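Local coordinates for protein (thiaminase I) (PDB 3THI), which degrades thiamin as a transferase, replacing its thiazole portion with another base or nucleophile, at residues Gly119-Ile124 and Tyr128-Thr133; Ile139-Pro142 and Leu147-Asn150; Ile166-Gln171 and Asp186-Gly191; Ser218-Gly223 and Gly239-Gln244. One frame throughout, in Å; residues are numbered along the deposited sequence.

In the fold
The four contacts follow one another in series along the chain, each closing before the next opens, and all fall in the thiaminase-1 family region, which belongs to the periplasmic-binding-protein clan. Contact 1, at helix 124-131, touches contact 2 through Ile131 and Leu147, their centres about 15 Å apart, and meets contact 3 through Ile124 and Gly191. Contact 2, on strand 147-149, joins contact 4, centres about 14 Å apart, where Trp219 of helix 215-222 packs on Ile139, Pro140 and Leu148. Contacts 3 and 4 mark the extremes, with centres about 32 Å apart. Packing thus runs in the order 3, 1, 2, 4, which is not the order of the sequence.

Contact 1 (Gly119-Ile124 and Tyr128-Thr133); sequences GQVDNI and YKKIGT
Lys130 and Gln120 meet through a shared water, at the outer end of a side chain that reaches from helix 124-131 back to the loop before it. The CB of Lys130 points toward that loop. CG of Lys130 lies 3.9 Å from the CG2 methyl of Val121. A bend at chi2 (-59°) then carries the chain past Val121, the two side chains running in opposite senses. CD carries it on, and CE of Lys130 passes 4.1 Å from NE2 of Gln120, the two side chains crossing at about a right angle. At the tip, NZ of Lys130 gives a hydrogen bond to the water at 2.7 Å, while Gln120 NE2 offers the same water a weak one; with both groups donating, the water bridges them as acceptor. Deeper in, Tyr128 N bonds to Ile124 O at 2.9 Å, a backbone link one helical turn long. At the far end of the helix, Tyr128 turns its ring over the CA of Gly132 and bonds through OH to Thr133 OG1 at 3.0 Å. Asn123 OD1 caps the N of Glu126, so the helix begins with a side-chain N-cap, and the loop before it folds back along the short helix.

Contact 2 (Ile139-Pro142 and Leu147-Asn150); sequences IPPP and LLIN
Pro141 approaches Leu148 across a backbone separation of 7.4 Å between their CA atoms, with no hydrogen bond joining the two segments. The run 140-142 has polyproline-II-like backbone angles (phi and psi of Pro141 -57° and 160°) and begins with a cis peptide before Pro140, whereas 147-149 is an extended strand. In this enzyme of the periplasmic-binding-protein clan, that strand pairs in parallel with strand 227-231: Leu148 shares backbone bonds with Ala227 and Ile229. The proline run is tied separately, through Pro142 to the backbone of Gly225 and through Pro141 O to Ser224. The two segments therefore meet through Pro141 alone of the three prolines.

Pro141 turns its ring toward the strand, and Leu148 supplies the matching surface. The CG of Leu148 stands roughly anti to its carbonyl carbon; with chi1 at -87° and CD1 anti to CA, CD2 is the methyl that faces the proline. There the methyl meets two ring carbons, CG of Pro141 lying 3.8 Å from Leu148 CD2. Trp219 of helix 215-222 lies against the same methyl and against Pro140. Leu147 takes a lesser part, its carbonyl near the ring. The tightest touch is Pro141 CD to Leu148 CD2 at 3.4 Å, closer than carbons usually pack.

Contact 3 (Ile166-Gln171 and Asp186-Gly191); sequences IDVTGQ and DKVIRG
A helix-helix packing joins Val168, in the last turn of helix 154-169, to Lys187 and Val188 in the first turn of helix 186-199. The segment between carries no regular secondary structure, so this is the point at which the chain, after a loop, returns to lie against the helix it left. Val188 touches Tyr161, Ala164 and Leu165 as well as Val168, a spacing of i, i+3, i+4 and i+7 that has the pattern of a knob set into a hole.

Within these two segments the CA atoms of Val168 and Val188 are the closest pair, 7.1 Å apart. Val168 points toward the partner helix, and both of its methyls are used. CG2, anti to the carbonyl carbon, packs on CG2 of Val188 at 3.7 Å, and the same methyl comes within 4.2 Å of Lys187 CB. The Lys187 chain, mostly extended, thus lends its aliphatic part to the contact; a late bend, chi4 -69°, turns NZ as this exposed residue reaches the outside. Each helix end is also tied off by polar bonds: Gly170, whose positive phi ends the first helix, gives its N to Ile166 O, and Asn185 OD1 accepts the N of Val188. On the outer side of the interface, the other methyl of Val168, CG1, rests 4.1 Å from Lys187 CD.

Contact 4 (Ser218-Gly223 and Gly239-Gln244); sequences SWFAQG and GDYAEQ
Phe220 O is gripped by two donors: Gly223 N, at 3.0 Å, and the side-chain NH2 of Arg112. The first belongs to the Schellman motif that ends helix 215-222, with Gly223 at positive phi, and the second ties that helix end to strand 96-112. The ring of Phe220 makes a cation-pi contact with the same arginine and meets Tyr241 obliquely, its CD2 4.4 Å from Tyr241 CE2.

Tyr241, in a short 3-10 turn, makes about half of the contact surface. With CG anti to the backbone N (chi1 -174°), its ring leans against Ala221. Tyr241 CD2 lies 3.5 Å from Ala221 CA and almost as near to the alanine methyl, while Ala221 O stands over one face of the ring. A serine in place of Tyr241 would probably open a gap beside Ala221 and take an aromatic neighbour from Phe220. The turn is closed by Ala242 N bonding to Gly239 O at 3.2 Å. Phe220 also packs on Phe110 and on Leu148 of strand 147-149, so helix 215-222 lies between that strand and the turn linking helix 234-238 to strand 245-248, with strand 96-112 alongside both aromatic rings.

Contact 1 (Gly119-Ile124 and Tyr128-Thr133)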
loop_
_atom_site.group_PDB
_atom_site.type_symbol
_atom_site.label_atom_id
_atom_site.label_comp_id
_atom_site.label_asym_id
_atom_site.label_seq_id
_atom_site.Cartn_x
_atom_site.Cartn_y
_atom_site.Cartn_z
ATOM N N GLY A 119 -4.293 2.223 22.776
ATOM C CA GLY A 119 -4.974 3.272 22.033
ATOM C C GLY A 119 -4.263 4.608 22.110
ATOM O O GLY A 119 -4.429 5.460 21.239
ATOM N N GLN A 120 -3.460 4.792 23.153
ATOM C CA GLN A 120 -2.722 6.038 23.334
ATOM C C GLN A 120 -1.321 6.016 22.728
ATOM O O GLN A 120 -0.616 7.021 22.760
ATOM C CB GLN A 120 -2.659 6.405 24.823
ATOM C CG GLN A 120 -1.953 5.383 25.707
ATOM C CD GLN A 120 -2.126 5.679 27.189
ATOM O OE1 GLN A 120 -3.229 5.977 27.644
ATOM N NE2 GLN A 120 -1.035 5.598 27.947
ATOM N N VAL A 121 -0.933 4.866 22.178
ATOM C CA VAL A 121 0.373 4.671 21.549
ATOM C C VAL A 121 0.435 5.378 20.200
ATOM O O VAL A 121 -0.384 5.119 19.316
ATOM C CB VAL A 121 0.677 3.165 21.352
ATOM C CG1 VAL A 121 1.948 2.976 20.542
ATOM C CG2 VAL A 121 0.813 2.480 22.693
ATOM N N ASP A 122 1.420 6.263 20.044
ATOM C CA ASP A 122 1.589 7.022 18.807
ATOM C C ASP A 122 2.798 6.614 17.977
ATOM O O ASP A 122 2.854 6.915 16.784
ATOM C CB ASP A 122 1.666 8.521 19.104
ATOM C CG ASP A 122 0.413 9.052 19.770
ATOM O OD1 ASP A 122 -0.704 8.695 19.323
ATOM O OD2 ASP A 122 0.548 9.826 20.743
ATOM N N ASN A 123 3.783 5.980 18.613
ATOM C CA ASN A 123 4.982 5.526 17.907
ATOM C C ASN A 123 5.425 4.156 18.399
ATOM O O ASN A 123 4.882 3.645 19.389
ATOM C CB ASN A 123 6.115 6.557 17.991
ATOM C CG ASN A 123 6.555 6.839 19.405
ATOM O OD1 ASN A 123 7.247 6.037 20.015
ATOM N ND2 ASN A 123 6.170 7.994 19.928
ATOM N N ILE A 124 6.405 3.565 17.710
ATOM C CA ILE A 124 6.890 2.224 18.052
ATOM C C ILE A 124 7.597 2.102 19.408
ATOM O O ILE A 124 7.542 1.047 20.041
ATOM C CB ILE A 124 7.777 1.613 16.921
ATOM C CG1 ILE A 124 9.006 2.491 16.664
ATOM C CG2 ILE A 124 6.949 1.427 15.644
ATOM C CD1 ILE A 124 10.051 1.850 15.780
ATOM N N TYR A 128 6.600 -0.264 22.421
ATOM C CA TYR A 128 7.514 -1.144 23.138
ATOM C C TYR A 128 7.350 -1.054 24.657
ATOM O O TYR A 128 7.452 -2.066 25.356
ATOM C CB TYR A 128 8.969 -0.852 22.764
ATOM C CG TYR A 128 9.942 -1.753 23.488
ATOM C CD1 TYR A 128 10.161 -3.061 23.057
ATOM C CD2 TYR A 128 10.597 -1.319 24.633
ATOM C CE1 TYR A 128 11.007 -3.916 23.753
ATOM C CE2 TYR A 128 11.444 -2.169 25.341
ATOM C CZ TYR A 128 11.643 -3.467 24.898
ATOM O OH TYR A 128 12.451 -4.322 25.619
ATOM N N LYS A 129 7.124 0.152 25.172
ATOM C CA LYS A 129 6.941 0.339 26.610
ATOM C C LYS A 129 5.680 -0.368 27.114
ATOM O O LYS A 129 5.567 -0.661 28.298
ATOM C CB LYS A 129 6.877 1.833 26.954
ATOM C CG LYS A 129 8.223 2.532 26.809
ATOM C CD LYS A 129 8.189 3.984 27.270
ATOM C CE LYS A 129 9.517 4.670 26.966
ATOM N NZ LYS A 129 9.485 6.135 27.253
ATOM N N LYS A 130 4.757 -0.654 26.198
ATOM C CA LYS A 130 3.494 -1.311 26.518
ATOM C C LYS A 130 3.512 -2.815 26.336
ATOM O O LYS A 130 3.059 -3.552 27.203
ATOM C CB LYS A 130 2.362 -0.714 25.680
ATOM C CG LYS A 130 2.084 0.741 26.001
ATOM C CD LYS A 130 1.697 0.936 27.462
ATOM C CE LYS A 130 1.576 2.418 27.788
ATOM N NZ LYS A 130 0.998 2.639 29.147
ATOM N N ILE A 131 4.008 -3.275 25.194
ATOM C CA ILE A 131 4.056 -4.707 24.934
ATOM C C ILE A 131 5.416 -5.363 25.183
ATOM O O ILE A 131 5.487 -6.573 25.412
ATOM C CB ILE A 131 3.540 -5.054 23.529
ATOM C CG1 ILE A 131 4.437 -4.445 22.466
ATOM C CG2 ILE A 131 2.097 -4.569 23.372
ATOM C CD1 ILE A 131 4.100 -4.904 21.077
ATOM N N GLY A 132 6.492 -4.581 25.127
ATOM C CA GLY A 132 7.815 -5.137 25.362
ATOM C C GLY A 132 8.335 -6.101 24.315
ATOM O O GLY A 132 7.837 -6.152 23.198
ATOM N N THR A 133 9.354 -6.863 24.681
ATOM C CA THR A 133 9.970 -7.831 23.785
ATOM C C THR A 133 9.180 -9.125 23.712
ATOM O O THR A 133 8.614 -9.570 24.711
ATOM C CB THR A 133 11.390 -8.187 24.282
ATOM O OG1 THR A 133 12.216 -7.023 24.267
ATOM C CG2 THR A 133 12.019 -9.245 23.412
HETATM O O HOH W 1 -0.759 4.285 30.312
#

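Contact 2 (Ile139-Pro142 and Leu147-Asn150)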
loop_
_atom_site.group_PDB
_atom_site.type_symbol
_atom_site.label_atom_id
_atom_site.label_comp_id
_atom_site.label_asym_id
_atom_site.label_seq_id
_atom_site.Cartn_x
_atom_site.Cartn_y
_atom_site.Cartn_z
ATOM N N ILE A 139 4.779 -19.451 16.002
ATOM C CA ILE A 139 3.960 -18.808 14.982
ATOM C C ILE A 139 2.542 -19.400 15.054
ATOM O O ILE A 139 2.328 -20.564 14.717
ATOM C CB ILE A 139 4.553 -19.064 13.567
ATOM C CG1 ILE A 139 6.048 -18.727 13.527
ATOM C CG2 ILE A 139 3.833 -18.231 12.526
ATOM C CD1 ILE A 139 6.738 -19.278 12.313
ATOM N N PRO A 140 1.539 -18.582 15.408
ATOM C CA PRO A 140 1.608 -17.157 15.735
ATOM C C PRO A 140 1.921 -16.907 17.206
ATOM O O PRO A 140 2.051 -17.847 17.980
ATOM C CB PRO A 140 0.197 -16.687 15.403
ATOM C CG PRO A 140 -0.625 -17.833 15.901
ATOM C CD PRO A 140 0.134 -19.039 15.386
ATOM N N PRO A 141 2.094 -15.630 17.593
ATOM C CA PRO A 141 2.385 -15.255 18.978
ATOM C C PRO A 141 1.293 -15.769 19.912
ATOM O O PRO A 141 0.190 -16.107 19.468
ATOM C CB PRO A 141 2.368 -13.724 18.916
ATOM C CG PRO A 141 2.942 -13.451 17.590
ATOM C CD PRO A 141 2.263 -14.467 16.698
ATOM N N PRO A 142 1.593 -15.870 21.215
ATOM C CA PRO A 142 0.563 -16.351 22.130
ATOM C C PRO A 142 -0.583 -15.352 22.167
ATOM O O PRO A 142 -0.429 -14.184 21.787
ATOM C CB PRO A 142 1.288 -16.382 23.484
ATOM C CG PRO A 142 2.709 -16.600 23.111
ATOM C CD PRO A 142 2.866 -15.666 21.932
ATOM N N LEU A 147 3.625 -8.286 19.329
ATOM C CA LEU A 147 3.291 -7.610 18.091
ATOM C C LEU A 147 3.210 -8.553 16.908
ATOM O O LEU A 147 4.054 -9.430 16.740
ATOM C CB LEU A 147 4.349 -6.547 17.772
ATOM C CG LEU A 147 4.230 -5.881 16.394
ATOM C CD1 LEU A 147 2.987 -5.005 16.347
ATOM C CD2 LEU A 147 5.480 -5.076 16.085
ATOM N N LEU A 148 2.180 -8.364 16.093
ATOM C CA LEU A 148 2.023 -9.133 14.869
ATOM C C LEU A 148 2.366 -8.148 13.761
ATOM O O LEU A 148 1.786 -7.068 13.688
ATOM C CB LEU A 148 0.582 -9.623 14.691
ATOM C CG LEU A 148 0.193 -10.954 15.342
ATOM C CD1 LEU A 148 -1.296 -11.182 15.195
ATOM C CD2 LEU A 148 0.946 -12.057 14.650
ATOM N N ILE A 149 3.374 -8.481 12.963
ATOM C CA ILE A 149 3.763 -7.628 11.856
ATOM C C ILE A 149 4.509 -8.408 10.786
ATOM O O ILE A 149 5.339 -9.264 11.075
ATOM C CB ILE A 149 4.614 -6.418 12.307
ATOM C CG1 ILE A 149 4.799 -5.442 11.135
ATOM C CG2 ILE A 149 5.951 -6.879 12.864
ATOM C CD1 ILE A 149 5.655 -4.225 11.442
ATOM N N ASN A 150 4.153 -8.133 9.541
ATOM C CA ASN A 150 4.779 -8.770 8.403
ATOM C C ASN A 150 6.038 -7.993 8.014
ATOM O O ASN A 150 5.973 -6.837 7.578
ATOM C CB ASN A 150 3.789 -8.829 7.230
ATOM C CG ASN A 150 4.335 -9.583 6.037
ATOM O OD1 ASN A 150 5.519 -9.909 5.987
ATOM N ND2 ASN A 150 3.469 -9.875 5.077
#

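Contact 3 (Ile166-Gln171 and Asp186-Gly191)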
loop_
_atom_site.group_PDB
_atom_site.type_symbol
_atom_site.label_atom_id
_atom_site.label_comp_id
_atom_site.label_asym_id
_atom_site.label_seq_id
_atom_site.Cartn_x
_atom_site.Cartn_y
_atom_site.Cartn_z
ATOM N N ILE A 166 13.056 8.621 6.158
ATOM C CA ILE A 166 12.442 9.916 5.895
ATOM C C ILE A 166 12.007 10.560 7.214
ATOM O O ILE A 166 12.336 11.714 7.479
ATOM C CB ILE A 166 11.248 9.801 4.896
ATOM C CG1 ILE A 166 11.783 9.697 3.463
ATOM C CG2 ILE A 166 10.270 10.986 5.058
ATOM C CD1 ILE A 166 10.720 9.442 2.413
ATOM N N ASP A 167 11.340 9.787 8.067
ATOM C CA ASP A 167 10.866 10.307 9.341
ATOM C C ASP A 167 12.021 10.665 10.258
ATOM O O ASP A 167 11.916 11.590 11.066
ATOM C CB ASP A 167 9.925 9.303 10.014
ATOM C CG ASP A 167 8.703 8.986 9.160
ATOM O OD1 ASP A 167 8.246 9.880 8.411
ATOM O OD2 ASP A 167 8.202 7.839 9.230
ATOM N N VAL A 168 13.127 9.944 10.103
ATOM C CA VAL A 168 14.332 10.165 10.898
ATOM C C VAL A 168 15.003 11.473 10.505
ATOM O O VAL A 168 15.431 12.227 11.364
ATOM C CB VAL A 168 15.325 8.968 10.760
ATOM C CG1 VAL A 168 16.725 9.384 11.152
ATOM C CG2 VAL A 168 14.886 7.807 11.662
ATOM N N THR A 169 15.065 11.746 9.203
ATOM C CA THR A 169 15.678 12.980 8.705
ATOM C C THR A 169 14.718 14.159 8.812
ATOM O O THR A 169 15.138 15.317 8.817
ATOM C CB THR A 169 16.126 12.860 7.224
ATOM O OG1 THR A 169 15.001 12.512 6.404
ATOM C CG2 THR A 169 17.210 11.817 7.070
ATOM N N GLY A 170 13.425 13.857 8.889
ATOM C CA GLY A 170 12.421 14.899 8.988
ATOM C C GLY A 170 12.125 15.591 7.668
ATOM O O GLY A 170 11.332 16.527 7.614
ATOM N N GLN A 171 12.754 15.128 6.598
ATOM C CA GLN A 171 12.542 15.729 5.298
ATOM C C GLN A 171 12.034 14.732 4.270
ATOM O O GLN A 171 12.626 13.664 4.092
ATOM C CB GLN A 171 13.836 16.385 4.806
ATOM C CG GLN A 171 14.225 17.647 5.580
ATOM C CD GLN A 171 13.108 18.687 5.599
ATOM O OE1 GLN A 171 12.349 18.823 4.631
ATOM N NE2 GLN A 171 13.000 19.420 6.705
ATOM N N ASP A 186 21.669 4.124 11.742
ATOM C CA ASP A 186 21.509 3.389 12.995
ATOM C C ASP A 186 20.165 3.542 13.675
ATOM O O ASP A 186 19.654 2.580 14.231
ATOM C CB ASP A 186 22.642 3.728 13.961
ATOM C CG ASP A 186 23.978 3.195 13.484
ATOM O OD1 ASP A 186 24.115 1.953 13.402
ATOM O OD2 ASP A 186 24.871 4.012 13.165
ATOM N N LYS A 187 19.612 4.751 13.653
ATOM C CA LYS A 187 18.313 5.011 14.256
ATOM C C LYS A 187 17.247 4.181 13.541
ATOM O O LYS A 187 16.398 3.559 14.185
ATOM C CB LYS A 187 17.961 6.500 14.153
ATOM C CG LYS A 187 18.553 7.382 15.233
ATOM C CD LYS A 187 18.304 8.857 14.915
ATOM C CE LYS A 187 18.691 9.769 16.073
ATOM N NZ LYS A 187 17.759 9.597 17.229
ATOM N N VAL A 188 17.306 4.174 12.207
ATOM C CA VAL A 188 16.355 3.427 11.394
ATOM C C VAL A 188 16.476 1.949 11.701
ATOM O O VAL A 188 15.470 1.274 11.919
ATOM C CB VAL A 188 16.579 3.659 9.886
ATOM C CG1 VAL A 188 15.636 2.789 9.060
ATOM C CG2 VAL A 188 16.344 5.109 9.552
ATOM N N ILE A 189 17.711 1.455 11.731
ATOM C CA ILE A 189 17.967 0.050 12.037
ATOM C C ILE A 189 17.459 -0.287 13.442
ATOM O O ILE A 189 16.820 -1.318 13.638
ATOM C CB ILE A 189 19.475 -0.296 11.906
ATOM C CG1 ILE A 189 19.892 -0.248 10.431
ATOM C CG2 ILE A 189 19.766 -1.676 12.480
ATOM C CD1 ILE A 189 19.126 -1.224 9.547
ATOM N N ARG A 190 17.699 0.601 14.403
ATOM C CA ARG A 190 17.235 0.372 15.770
ATOM C C ARG A 190 15.715 0.305 15.793
ATOM O O ARG A 190 15.126 -0.438 16.576
ATOM C CB ARG A 190 17.739 1.463 16.716
ATOM C CG ARG A 190 19.150 1.202 17.233
ATOM C CD ARG A 190 19.583 2.244 18.259
ATOM N NE ARG A 190 20.022 3.503 17.654
ATOM C CZ ARG A 190 19.655 4.712 18.079
ATOM N NH1 ARG A 190 18.827 4.842 19.110
ATOM N NH2 ARG A 190 20.160 5.796 17.508
ATOM N N GLY A 191 15.095 1.099 14.927
ATOM C CA GLY A 191 13.652 1.107 14.826
ATOM C C GLY A 191 13.152 -0.220 14.286
ATOM O O GLY A 191 12.255 -0.828 14.870
#

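Contact 4 (Ser218-Gly223 and Gly239-Gln244)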
loop_
_atom_site.group_PDB
_atom_site.type_symbol
_atom_site.label_atom_id
_atom_site.label_comp_id
_atom_site.label_asym_id
_atom_site.label_seq_id
_atom_site.Cartn_x
_atom_site.Cartn_y
_atom_site.Cartn_z
ATOM N N SER A 218 -5.845 -12.527 10.382
ATOM C CA SER A 218 -6.738 -13.594 10.829
ATOM C C SER A 218 -6.286 -14.090 12.192
ATOM O O SER A 218 -7.107 -14.423 13.046
ATOM C CB SER A 218 -6.765 -14.763 9.839
ATOM O OG SER A 218 -5.600 -15.565 9.950
ATOM N N TRP A 219 -4.969 -14.173 12.373
ATOM C CA TRP A 219 -4.396 -14.602 13.647
ATOM C C TRP A 219 -4.855 -13.618 14.712
ATOM O O TRP A 219 -5.327 -14.006 15.780
ATOM C CB TRP A 219 -2.874 -14.567 13.588
ATOM C CG TRP A 219 -2.256 -15.570 12.679
ATOM C CD1 TRP A 219 -2.858 -16.657 12.109
ATOM C CD2 TRP A 219 -0.888 -15.610 12.275
ATOM N NE1 TRP A 219 -1.944 -17.376 11.380
ATOM C CE2 TRP A 219 -0.726 -16.756 11.465
ATOM C CE3 TRP A 219 0.221 -14.792 12.525
ATOM C CZ2 TRP A 219 0.506 -17.100 10.901
ATOM C CZ3 TRP A 219 1.443 -15.137 11.964
ATOM C CH2 TRP A 219 1.573 -16.280 11.163
ATOM N N PHE A 220 -4.718 -12.332 14.401
ATOM C CA PHE A 220 -5.112 -11.276 15.319
ATOM C C PHE A 220 -6.587 -11.408 15.718
ATOM O O PHE A 220 -6.921 -11.327 16.903
ATOM C CB PHE A 220 -4.829 -9.904 14.699
ATOM C CG PHE A 220 -4.753 -8.796 15.705
ATOM C CD1 PHE A 220 -3.772 -8.804 16.689
ATOM C CD2 PHE A 220 -5.669 -7.752 15.684
ATOM C CE1 PHE A 220 -3.707 -7.784 17.633
ATOM C CE2 PHE A 220 -5.608 -6.732 16.626
ATOM C CZ PHE A 220 -4.625 -6.750 17.599
ATOM N N ALA A 221 -7.449 -11.650 14.728
ATOM C CA ALA A 221 -8.886 -11.804 14.947
ATOM C C ALA A 221 -9.182 -13.014 15.827
ATOM O O ALA A 221 -10.138 -13.016 16.605
ATOM C CB ALA A 221 -9.602 -11.933 13.617
ATOM N N GLN A 222 -8.357 -14.044 15.684
ATOM C CA GLN A 222 -8.483 -15.263 16.465
ATOM C C GLN A 222 -8.026 -15.056 17.915
ATOM O O GLN A 222 -8.325 -15.885 18.780
ATOM C CB GLN A 222 -7.683 -16.383 15.804
ATOM C CG GLN A 222 -8.299 -16.922 14.519
ATOM C CD GLN A 222 -9.154 -18.146 14.770
ATOM O OE1 GLN A 222 -8.707 -19.096 15.410
ATOM N NE2 GLN A 222 -10.391 -18.131 14.278
ATOM N N GLY A 223 -7.299 -13.964 18.178
ATOM C CA GLY A 223 -6.847 -13.666 19.533
ATOM C C GLY A 223 -5.341 -13.633 19.746
ATOM O O GLY A 223 -4.860 -13.295 20.835
ATOM N N GLY A 239 -12.867 -10.048 8.730
ATOM C CA GLY A 239 -14.284 -10.332 8.562
ATOM C C GLY A 239 -15.179 -9.583 9.528
ATOM O O GLY A 239 -15.174 -8.346 9.578
ATOM N N ASP A 240 -15.962 -10.343 10.292
ATOM C CA ASP A 240 -16.872 -9.795 11.291
ATOM C C ASP A 240 -16.098 -9.118 12.403
ATOM O O ASP A 240 -16.631 -8.269 13.123
ATOM C CB ASP A 240 -17.731 -10.918 11.884
ATOM C CG ASP A 240 -19.155 -10.904 11.364
ATOM O OD1 ASP A 240 -19.371 -10.551 10.183
ATOM O OD2 ASP A 240 -20.065 -11.247 12.147
ATOM N N TYR A 241 -14.831 -9.489 12.535
ATOM C CA TYR A 241 -13.988 -8.921 13.562
ATOM C C TYR A 241 -13.490 -7.507 13.269
ATOM O O TYR A 241 -13.081 -6.798 14.178
ATOM C CB TYR A 241 -12.812 -9.849 13.851
ATOM C CG TYR A 241 -11.998 -9.367 15.016
ATOM C CD1 TYR A 241 -12.547 -9.371 16.299
ATOM C CD2 TYR A 241 -10.752 -8.794 14.843
ATOM C CE1 TYR A 241 -11.880 -8.792 17.359
ATOM C CE2 TYR A 241 -10.080 -8.243 15.895
ATOM C CZ TYR A 241 -10.647 -8.228 17.141
ATOM O OH TYR A 241 -10.020 -7.568 18.167
ATOM N N ALA A 242 -13.512 -7.097 12.007
ATOM C CA ALA A 242 -13.061 -5.758 11.618
ATOM C C ALA A 242 -13.763 -4.633 12.391
ATOM O O ALA A 242 -13.219 -3.547 12.587
ATOM C CB ALA A 242 -13.271 -5.557 10.137
ATOM N N GLU A 243 -14.986 -4.907 12.818
ATOM C CA GLU A 243 -15.769 -3.940 13.563
ATOM C C GLU A 243 -15.351 -3.913 15.027
ATOM O O GLU A 243 -15.544 -2.923 15.720
ATOM C CB GLU A 243 -17.257 -4.272 13.415
ATOM C CG GLU A 243 -17.745 -4.281 11.963
ATOM C CD GLU A 243 -17.915 -2.883 11.370
ATOM O OE1 GLU A 243 -17.520 -1.887 12.016
ATOM O OE2 GLU A 243 -18.463 -2.777 10.250
ATOM N N GLN A 244 -14.753 -5.006 15.486
ATOM C CA GLN A 244 -14.302 -5.100 16.865
ATOM C C GLN A 244 -12.893 -4.555 17.095
ATOM O O GLN A 244 -12.496 -4.326 18.241
ATOM C CB GLN A 244 -14.404 -6.539 17.381
ATOM C CG GLN A 244 -15.775 -7.194 17.249
ATOM C CD GLN A 244 -16.922 -6.289 17.710
ATOM O OE1 GLN A 244 -17.881 -6.057 16.965
ATOM N NE2 GLN A 244 -16.812 -5.762 18.915
#